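Local coordinates for serine hydrolase CCSP0084 (Cycloclasticus sp. P1, PDB 4I3F), which probably catalyses the hydrolysis of esters and of carbon-carbon bonds in meta-cleavage products formed during the breakdown of aromatic hydrocarbons, at residues Ile47-Gly52 and His120-Ser125; Ala57-Asn62 and Cys76-Ile81; Gly149-Pro154 and Asp227-Ser232; Glu235-Ser240 and Ile263-Asn268. All blocks are in the same frame, centred on the assembly; numbering follows the deposited sequence.

Overall arrangement
All four interactions belong to one alpha/beta-hydrolase fold. Interaction 1 joins neighbouring parallel strands 46-50 and 119-124 in the middle of the sheet. Interaction 2, nested inside the loop that it closes and with its centre about 8 Å away, ties the following helix 59-63 to strand 75-79, on the other side of strand 46-50. Interactions 3 and 4 come later in series. Interaction 3, centred about 15 Å from interaction 1, touches it where Ser-125 O meets Val-151 N, and it closes a long helical insertion. Interaction 4 is more peripheral, about 13 Å from interaction 3 but about 26 Å from interaction 2 between centres. The contacts thus run from the presumed nucleophile elbow outward to the helices flanking the sheet.

Interaction 1: Ile47-Gly52 and His120-Ser125; sequences ILLLHG and HIVGNS
The central parallel sheet of the fold brings Ile-47 to Leu-50 into register with His-120 to Gly-123, the axes of the two strand segments approaching to 4.4 Å. Leu-48 and Leu-50 each use both N and O: Leu-48 N bonds His-120 O, Val-122 N bonds Leu-48 O, Leu-50 N bonds Val-122 O at 2.7 Å, and Asn-124 N bonds Leu-50 O. The same carbonyl oxygens also receive CA-H...O contacts, as Leu-48 O does from Ile-121 CA (3.3 Å). On one face Ile-47 CG2, anti to the backbone N, slants across to Val-122 CG2 at 3.7 Å, while Ile-47 CG1 lies at the edge of the His-120 ring. Leu-49 runs alongside Val-122, with CD2 4.1 Å from Val-122 CB. The His-120 ring also stacks on Phe-297, and its ND1 is hydrogen-bonded to Lys-144 N.

Strand 120-124 leads into the GxSxG pattern of an alpha/beta-hydrolase nucleophile elbow, in which Ser-125, with a positive phi of 50°, is probably the nucleophile. On the opposite face, where Gly-123 brings no side chain, Ile-121 extends CD1 toward two leucines, 3.9 Å from Leu-50 CD1 and 4.2 Å from Leu-48 CD2. Helix 126-137 packs over Leu-50 and Ile-121. At the C-terminal end of the pairing, the Asn-124 side chain lies against Gly-52, with ND2 3.6 Å from Gly-52 CA. Asn-62 OD1 accepts hydrogen bonds from both Asn-124 ND2 and Gly-52 N, holding the turn after His-51 close to the elbow; in relatives this turn usually contributes to the oxyanion hole.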
# COMPACT_ATOMS: atom_id res chain seq x y z
N ILE A 47 0.10 13.49 -5.30
CA ILE A 47 -0.45 12.18 -4.96
C ILE A 47 0.57 11.47 -4.08
O ILE A 47 1.75 11.39 -4.44
CB ILE A 47 -0.69 11.30 -6.21
CG1 ILE A 47 -1.55 12.00 -7.25
CG2 ILE A 47 -1.33 9.97 -5.81
CD1 ILE A 47 -1.63 11.24 -8.58
N LEU A 48 0.13 11.00 -2.92
CA LEU A 48 0.96 10.21 -2.01
C LEU A 48 0.60 8.75 -2.24
O LEU A 48 -0.57 8.38 -2.12
CB LEU A 48 0.66 10.60 -0.56
CG LEU A 48 1.36 9.79 0.55
CD1 LEU A 48 2.87 9.96 0.47
CD2 LEU A 48 0.86 10.19 1.93
N LEU A 49 1.58 7.93 -2.59
CA LEU A 49 1.32 6.52 -2.89
C LEU A 49 1.91 5.64 -1.81
O LEU A 49 3.11 5.71 -1.52
CB LEU A 49 1.90 6.13 -4.26
CG LEU A 49 1.25 6.86 -5.45
CD1 LEU A 49 2.14 8.00 -5.91
CD2 LEU A 49 0.95 5.91 -6.60
N LEU A 50 1.07 4.79 -1.22
CA LEU A 50 1.49 3.96 -0.09
C LEU A 50 1.46 2.48 -0.48
O LEU A 50 0.39 1.94 -0.81
CB LEU A 50 0.60 4.22 1.13
CG LEU A 50 0.56 5.67 1.64
CD1 LEU A 50 -0.31 5.79 2.89
CD2 LEU A 50 1.97 6.17 1.92
N HIS A 51 2.62 1.84 -0.43
CA HIS A 51 2.80 0.46 -0.88
C HIS A 51 2.22 -0.60 0.07
O HIS A 51 1.74 -0.27 1.15
CB HIS A 51 4.28 0.20 -1.12
CG HIS A 51 5.10 0.15 0.13
ND1 HIS A 51 6.04 1.11 0.45
CD2 HIS A 51 5.15 -0.77 1.12
CE1 HIS A 51 6.61 0.79 1.60
NE2 HIS A 51 6.09 -0.34 2.03
N GLY A 52 2.25 -1.87 -0.36
CA GLY A 52 1.69 -2.97 0.41
C GLY A 52 2.66 -3.65 1.35
O GLY A 52 3.72 -3.11 1.66
N HIS A 120 -3.78 14.14 -2.80
CA HIS A 120 -4.49 12.92 -3.17
C HIS A 120 -3.69 11.75 -2.59
O HIS A 120 -2.52 11.90 -2.26
CB HIS A 120 -4.58 12.75 -4.69
CG HIS A 120 -5.45 13.75 -5.38
ND1 HIS A 120 -6.73 14.06 -4.96
CD2 HIS A 120 -5.25 14.46 -6.52
CE1 HIS A 120 -7.26 14.94 -5.79
NE2 HIS A 120 -6.38 15.20 -6.75
N ILE A 121 -4.31 10.58 -2.49
CA ILE A 121 -3.64 9.44 -1.88
C ILE A 121 -4.07 8.12 -2.53
O ILE A 121 -5.23 7.95 -2.92
CB ILE A 121 -3.84 9.44 -0.33
CG1 ILE A 121 -3.08 8.29 0.34
CG2 ILE A 121 -5.33 9.47 0.05
CD1 ILE A 121 -2.97 8.45 1.87
N VAL A 122 -3.10 7.22 -2.70
CA VAL A 122 -3.34 5.88 -3.23
C VAL A 122 -2.73 4.90 -2.25
O VAL A 122 -1.60 5.09 -1.79
CB VAL A 122 -2.65 5.67 -4.59
CG1 VAL A 122 -2.95 4.26 -5.13
CG2 VAL A 122 -3.12 6.70 -5.61
N GLY A 123 -3.47 3.85 -1.90
CA GLY A 123 -2.94 2.86 -0.98
C GLY A 123 -3.23 1.42 -1.35
O GLY A 123 -4.39 1.05 -1.63
N ASN A 124 -2.18 0.60 -1.35
CA ASN A 124 -2.28 -0.83 -1.61
C ASN A 124 -2.28 -1.61 -0.32
O ASN A 124 -1.38 -1.45 0.50
CB ASN A 124 -1.09 -1.29 -2.47
CG ASN A 124 -0.90 -2.81 -2.49
OD1 ASN A 124 -1.82 -3.58 -2.19
ND2 ASN A 124 0.30 -3.25 -2.87
N SER A 125 -3.28 -2.48 -0.13
CA SER A 125 -3.30 -3.42 1.00
C SER A 125 -3.05 -2.71 2.32
O SER A 125 -3.85 -1.88 2.75
CB SER A 125 -2.26 -4.52 0.79
OG SER A 125 -2.19 -5.39 1.90

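Interaction 2: Ala57-Asn62 and Cys76-Ile81; sequences ANAMSN and CLAPDI
With CG turned anti to its own carbonyl carbon (chi1 -74°), Asp-80 carries its carboxylate from just past strand 76-79 to the first residues of helix 59-62, where OD1 meets Ala-59 N. The contact lies within a beta-alpha-beta crossover: strand 46-50 leads into this helix, the chain continues through helix 66-70, and strand 75-79 returns parallel to and beside strand 46-50. The bond from Ala-59 N to Asp-80 OD1 is 2.9 Å long and almost straight (173°). It approaches the anti side of the oxygen, 31° out of the carboxylate plane. Asp-80 OD1 also accepts a hydrogen bond from a water at 2.8 Å. That water in turn accepts from Met-60 N at 3.1 Å, and the one oxygen therefore serves two successive amides at the helix start, one directly and one through solvent. A negative charge here would probably interact favourably with the N-terminal end of the helix. The other carboxylate oxygen, OD2, is hydrogen-bonded to Leu-86 N, which helps fix the rotation of the group.

Asn-58, at the N-cap position, lies alongside the aspartate, its CB 3.4 Å from Asp-80 OD1. Next to the polar bond the packing is close and involves the smallest of side chains. Ala-59 points its methyl at the strand, and Ala-78 points its own back at the helix, the two CB atoms 4.1 Å apart. Asn-37 ND2, on the adjoining strand 32-39, is hydrogen-bonded to Ala-78 O, the same carbonyl oxygen against which Ala-59 CB rests at 3.2 Å.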
# COMPACT_ATOMS: atom_id res chain seq x y z
N ALA A 57 8.77 -5.70 0.71
CA ALA A 57 8.06 -4.61 0.04
C ALA A 57 8.77 -3.27 0.21
O ALA A 57 9.39 -3.01 1.25
CB ALA A 57 6.64 -4.49 0.55
N ASN A 58 8.69 -2.44 -0.82
CA ASN A 58 9.13 -1.05 -0.73
C ASN A 58 8.34 -0.21 -1.74
O ASN A 58 7.51 -0.75 -2.47
CB ASN A 58 10.66 -0.90 -0.88
CG ASN A 58 11.18 -1.16 -2.31
OD1 ASN A 58 12.35 -0.90 -2.60
ND2 ASN A 58 10.33 -1.64 -3.18
N ALA A 59 8.58 1.09 -1.77
CA ALA A 59 7.82 1.98 -2.64
C ALA A 59 7.97 1.61 -4.11
O ALA A 59 6.99 1.44 -4.83
CB ALA A 59 8.22 3.42 -2.41
N MET A 60 9.21 1.50 -4.57
CA MET A 60 9.42 1.32 -6.00
C MET A 60 8.92 -0.02 -6.53
O MET A 60 8.46 -0.09 -7.66
CB MET A 60 10.89 1.55 -6.37
CG MET A 60 11.29 3.00 -6.25
SD MET A 60 10.12 4.07 -7.12
CE MET A 60 10.51 3.59 -8.79
N SER A 61 8.99 -1.09 -5.72
CA SER A 61 8.54 -2.40 -6.20
C SER A 61 7.04 -2.35 -6.51
O SER A 61 6.57 -3.04 -7.43
CB SER A 61 8.85 -3.52 -5.20
OG SER A 61 8.10 -3.38 -4.01
N ASN A 62 6.32 -1.53 -5.77
CA ASN A 62 4.89 -1.34 -5.99
C ASN A 62 4.60 -0.34 -7.10
O ASN A 62 3.75 -0.59 -7.95
CB ASN A 62 4.23 -0.81 -4.72
CG ASN A 62 3.88 -1.90 -3.74
OD1 ASN A 62 2.75 -1.96 -3.25
ND2 ASN A 62 4.84 -2.76 -3.44
N CYS A 76 4.19 13.27 -7.57
CA CYS A 76 4.07 11.99 -6.88
C CYS A 76 5.08 11.84 -5.76
O CYS A 76 6.27 12.09 -5.96
CB CYS A 76 4.24 10.84 -7.87
SG CYS A 76 2.93 10.77 -9.11
N LEU A 77 4.61 11.43 -4.58
CA LEU A 77 5.47 11.09 -3.46
C LEU A 77 5.21 9.63 -3.09
O LEU A 77 4.08 9.25 -2.81
CB LEU A 77 5.20 12.01 -2.26
CG LEU A 77 5.40 13.49 -2.56
CD1 LEU A 77 4.10 14.16 -2.97
CD2 LEU A 77 6.02 14.20 -1.35
N ALA A 78 6.26 8.81 -3.12
CA ALA A 78 6.13 7.38 -2.80
C ALA A 78 7.20 6.97 -1.81
O ALA A 78 8.32 6.64 -2.20
CB ALA A 78 6.23 6.54 -4.07
N PRO A 79 6.87 7.02 -0.51
CA PRO A 79 7.89 6.68 0.49
C PRO A 79 7.95 5.19 0.80
O PRO A 79 6.94 4.48 0.63
CB PRO A 79 7.40 7.42 1.73
CG PRO A 79 5.86 7.36 1.58
CD PRO A 79 5.65 7.57 0.10
N ASP A 80 9.11 4.71 1.24
CA ASP A 80 9.17 3.43 1.92
C ASP A 80 8.46 3.65 3.26
O ASP A 80 8.78 4.58 4.00
CB ASP A 80 10.61 2.96 2.17
CG ASP A 80 11.30 2.46 0.90
OD1 ASP A 80 10.67 2.41 -0.18
OD2 ASP A 80 12.50 2.11 0.99
N ILE A 81 7.48 2.81 3.54
CA ILE A 81 6.70 2.93 4.76
C ILE A 81 7.56 2.44 5.92
O ILE A 81 8.42 1.57 5.73
CB ILE A 81 5.36 2.18 4.60
CG1 ILE A 81 4.53 2.86 3.51
CG2 ILE A 81 4.57 2.13 5.89
CD1 ILE A 81 3.29 2.07 3.12
O HOH W 1 11.54 2.52 -2.85

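Interaction 3: Gly149-Pro154 and Asp227-Ser232; sequences GPVGAP and DAFVLS
Val-151 and Phe-229 form the tight, buried half of this contact, a CH-pi interaction. Val-151 CG2 sits over one face of the ring, 3.5 Å from its centroid and 15° off the normal, displaced somewhat toward CG. With chi1 at -64°, Val-151 puts CG1 beside its backbone N and leaves CG2 as the branch that bears on the aromatic face. Next to it the backbones come together at Gly-152 through a reciprocal pair of CA-H...O contacts: Gly-152 CA approaches Phe-229 O at 3.5 Å, and Val-230 CA approaches Gly-152 O at 3.4 Å. The positive phi of Gly-152 suits a residue without a side chain and turns the chain at this point.

The other half is looser and includes water and the surface. No direct bond joins the backbone polar groups here; instead one water donates to Gly-152 O at 2.5 Å and accepts from Leu-231 N at 2.9 Å. Farther out, the exposed Pro-154 meets the partly exposed Val-230 nearly at right angles, Pro-154 CD lying 4.0 Å from Val-230 CG1. Val-230 CG2 rests instead on the peptide link ahead of the proline, 3.7 Å from Pro-154 N.

The residues between the two segments form a largely helical insertion, consistent with the lid of meta-cleavage product hydrolases, and the contact lies where its two ends meet. Val-151 follows strand 142-148 and touches Ser-125, while helices 96-113 and 126-137 pack round Phe-229, and Ala-153 and Pro-154 lean on Tyr-261 of helix 257-265.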
# COMPACT_ATOMS: atom_id res chain seq x y z
N GLY A 149 -7.08 -3.16 -3.22
CA GLY A 149 -7.07 -4.34 -2.36
C GLY A 149 -6.73 -4.01 -0.93
O GLY A 149 -5.83 -4.61 -0.35
N PRO A 150 -7.46 -3.05 -0.33
CA PRO A 150 -7.08 -2.55 0.98
C PRO A 150 -7.44 -3.48 2.14
O PRO A 150 -8.44 -4.20 2.08
CB PRO A 150 -7.91 -1.26 1.10
CG PRO A 150 -9.16 -1.58 0.35
CD PRO A 150 -8.70 -2.43 -0.83
N VAL A 151 -6.63 -3.46 3.20
CA VAL A 151 -7.08 -3.99 4.48
C VAL A 151 -7.94 -2.90 5.12
O VAL A 151 -7.97 -1.78 4.62
CB VAL A 151 -5.91 -4.40 5.40
CG1 VAL A 151 -5.13 -5.56 4.78
CG2 VAL A 151 -4.97 -3.23 5.69
N GLY A 152 -8.66 -3.23 6.19
CA GLY A 152 -9.54 -2.25 6.81
C GLY A 152 -10.95 -2.77 7.01
O GLY A 152 -11.73 -2.18 7.76
N ALA A 153 -11.29 -3.86 6.33
CA ALA A 153 -12.56 -4.56 6.54
C ALA A 153 -12.28 -5.84 7.32
O ALA A 153 -11.19 -6.39 7.24
CB ALA A 153 -13.22 -4.86 5.22
N PRO A 154 -13.27 -6.34 8.07
CA PRO A 154 -13.06 -7.59 8.81
C PRO A 154 -13.12 -8.81 7.90
O PRO A 154 -14.00 -8.88 7.04
CB PRO A 154 -14.22 -7.60 9.81
CG PRO A 154 -15.30 -6.77 9.16
CD PRO A 154 -14.55 -5.69 8.41
N ASP A 227 -7.53 -7.56 12.25
CA ASP A 227 -8.48 -6.89 13.13
C ASP A 227 -8.02 -5.48 13.51
O ASP A 227 -8.82 -4.56 13.62
CB ASP A 227 -8.74 -7.74 14.38
CG ASP A 227 -9.20 -9.16 14.05
OD1 ASP A 227 -9.49 -9.44 12.86
OD2 ASP A 227 -9.29 -10.00 14.97
N ALA A 228 -6.71 -5.31 13.68
CA ALA A 228 -6.11 -4.02 14.01
C ALA A 228 -6.39 -2.91 12.99
O ALA A 228 -6.42 -1.73 13.35
CB ALA A 228 -4.61 -4.17 14.23
N PHE A 229 -6.58 -3.28 11.72
CA PHE A 229 -6.83 -2.31 10.66
C PHE A 229 -8.30 -1.90 10.54
O PHE A 229 -8.62 -0.91 9.87
CB PHE A 229 -6.38 -2.86 9.31
CG PHE A 229 -4.91 -2.70 9.05
CD1 PHE A 229 -4.05 -3.79 9.18
CD2 PHE A 229 -4.38 -1.48 8.65
CE1 PHE A 229 -2.70 -3.66 8.93
CE2 PHE A 229 -3.02 -1.34 8.41
CZ PHE A 229 -2.19 -2.43 8.54
N VAL A 230 -9.20 -2.65 11.17
CA VAL A 230 -10.63 -2.47 10.95
C VAL A 230 -11.16 -1.22 11.65
O VAL A 230 -11.03 -1.09 12.86
CB VAL A 230 -11.44 -3.70 11.42
CG1 VAL A 230 -12.94 -3.46 11.25
CG2 VAL A 230 -11.02 -4.92 10.62
N LEU A 231 -11.75 -0.31 10.88
CA LEU A 231 -12.40 0.85 11.47
C LEU A 231 -13.85 0.50 11.74
O LEU A 231 -14.40 -0.38 11.07
CB LEU A 231 -12.32 2.05 10.53
CG LEU A 231 -10.94 2.68 10.35
CD1 LEU A 231 -10.95 3.65 9.18
CD2 LEU A 231 -10.51 3.39 11.63
N SER A 232 -14.44 1.19 12.71
CA SER A 232 -15.84 0.98 13.08
C SER A 232 -16.76 1.53 11.99
O SER A 232 -16.31 2.28 11.13
CB SER A 232 -16.16 1.67 14.40
OG SER A 232 -16.17 3.07 14.26
O HOH W 2 -11.17 0.25 8.12

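Interaction 4: Glu235-Ser240 and Ile263-Asn268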
# COMPACT_ATOMS: atom_id res chain seq x y z
N GLU A 235 -16.83 5.33 12.10
CA GLU A 235 -15.61 5.88 11.51
C GLU A 235 -15.66 5.86 9.99
O GLU A 235 -15.37 6.86 9.33
CB GLU A 235 -14.38 5.12 12.01
CG GLU A 235 -14.02 5.46 13.46
CD GLU A 235 -12.92 4.58 14.03
OE1 GLU A 235 -12.88 3.38 13.70
OE2 GLU A 235 -12.10 5.10 14.81
N LEU A 236 -16.02 4.71 9.43
CA LEU A 236 -16.12 4.58 7.98
C LEU A 236 -17.21 5.48 7.41
O LEU A 236 -17.00 6.09 6.36
CB LEU A 236 -16.38 3.12 7.58
CG LEU A 236 -15.24 2.15 7.83
CD1 LEU A 236 -15.72 0.71 7.67
CD2 LEU A 236 -14.10 2.44 6.86
N ASN A 237 -18.36 5.56 8.08
CA ASN A 237 -19.47 6.39 7.62
C ASN A 237 -19.06 7.86 7.56
O ASN A 237 -19.62 8.64 6.79
CB ASN A 237 -20.68 6.30 8.56
CG ASN A 237 -21.39 4.95 8.54
OD1 ASN A 237 -22.19 4.67 9.44
ND2 ASN A 237 -21.09 4.11 7.55
N ASN A 238 -18.11 8.23 8.41
CA ASN A 238 -17.69 9.62 8.52
C ASN A 238 -16.43 9.96 7.74
O ASN A 238 -15.92 11.07 7.82
CB ASN A 238 -17.58 10.02 9.99
CG ASN A 238 -18.94 10.26 10.62
OD1 ASN A 238 -19.54 11.32 10.44
ND2 ASN A 238 -19.45 9.26 11.34
N ILE A 239 -15.93 9.00 6.96
CA ILE A 239 -14.91 9.32 5.98
C ILE A 239 -15.64 9.92 4.78
O ILE A 239 -16.36 9.22 4.07
CB ILE A 239 -14.11 8.07 5.55
CG1 ILE A 239 -13.25 7.56 6.71
CG2 ILE A 239 -13.26 8.36 4.32
CD1 ILE A 239 -12.49 6.26 6.39
N SER A 240 -15.48 11.23 4.57
CA SER A 240 -16.27 11.94 3.57
C SER A 240 -15.57 12.12 2.22
O SER A 240 -16.17 12.62 1.27
CB SER A 240 -16.70 13.31 4.10
OG SER A 240 -17.43 13.17 5.29
N ILE A 263 -17.28 -0.24 0.46
CA ILE A 263 -18.17 0.66 -0.28
C ILE A 263 -19.59 0.70 0.28
O ILE A 263 -20.33 1.66 0.05
CB ILE A 263 -18.11 0.46 -1.83
CG1 ILE A 263 -18.74 -0.87 -2.27
CG2 ILE A 263 -16.69 0.57 -2.36
CD1 ILE A 263 -20.12 -0.70 -2.85
N ASP A 264 -19.97 -0.31 1.07
CA ASP A 264 -21.28 -0.29 1.72
C ASP A 264 -21.31 0.72 2.86
O ASP A 264 -22.38 1.12 3.32
CB ASP A 264 -21.64 -1.68 2.28
CG ASP A 264 -23.11 -1.81 2.65
OD1 ASP A 264 -23.97 -1.48 1.81
OD2 ASP A 264 -23.40 -2.24 3.78
N ARG A 265 -20.13 1.14 3.32
CA ARG A 265 -20.03 1.95 4.54
C ARG A 265 -19.43 3.34 4.35
O ARG A 265 -19.69 4.23 5.16
CB ARG A 265 -19.24 1.20 5.60
CG ARG A 265 -20.04 0.10 6.24
CD ARG A 265 -19.15 -0.90 6.94
NE ARG A 265 -19.96 -1.93 7.59
CZ ARG A 265 -20.43 -3.00 6.96
NH1 ARG A 265 -20.16 -3.19 5.68
NH2 ARG A 265 -21.15 -3.89 7.63
N ILE A 266 -18.63 3.51 3.32
CA ILE A 266 -18.00 4.80 3.03
C ILE A 266 -18.87 5.57 2.03
O ILE A 266 -19.09 5.11 0.92
CB ILE A 266 -16.57 4.58 2.49
CG1 ILE A 266 -15.73 3.83 3.53
CG2 ILE A 266 -15.90 5.91 2.11
CD1 ILE A 266 -14.34 3.43 3.05
N PRO A 267 -19.37 6.75 2.43
CA PRO A 267 -20.43 7.39 1.63
C PRO A 267 -20.04 7.73 0.19
O PRO A 267 -20.84 7.47 -0.71
CB PRO A 267 -20.75 8.67 2.42
CG PRO A 267 -19.64 8.84 3.40
CD PRO A 267 -19.13 7.46 3.69
N ASN A 268 -18.87 8.31 -0.03
CA ASN A 268 -18.53 8.79 -1.37
C ASN A 268 -17.54 7.91 -2.12
O ASN A 268 -16.74 8.39 -2.92
CB ASN A 268 -18.03 10.24 -1.29
CG ASN A 268 -19.08 11.17 -0.77
OD1 ASN A 268 -20.19 11.22 -1.30
ND2 ASN A 268 -18.76 11.90 0.30
O HOH W 3 -16.63 9.18 1.46
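Asn-237 and Asn-268 each send an amide across the contact to a backbone carbonyl. Asn-237 ND2 reaches Arg-265 O at 2.8 Å, in the carbonyl plane and on a lone pair, with the acceptor close to the plane of the amide. Asn-268 ND2 gives the reverse bond to Ser-240 O at 2.9 Å, but comes from above that carbonyl's plane. Between them a water bridges the backbones, donating to Ile-239 O at 2.6 Å and accepting from Asn-268 N at 2.8 Å.

The apolar contacts are centred on Leu-236, whose two methyls part company: CD2 meets Ile-266 CD1 at 3.9 Å, and CD1 lies against the aliphatic Arg-265 CD, also at 3.9 Å.

Pro-267 packs against two carbonyl oxygens, its CD 3.3 Å from Ile-239 O and 3.4 Å from Asn-237 O.

The charged end of Arg-265 turns mainly to partners outside the segments, a salt bridge to Asp-233 and a cation-pi contact with Tyr-261; its pairing with Asp-264 is long. The contact thus joins the C-terminal ends of helices 233-237 and 257-265, each leading to one of the adjacent parallel strands 243-248 and 269-274, with helix 257-265 forming their beta-alpha-beta crossover.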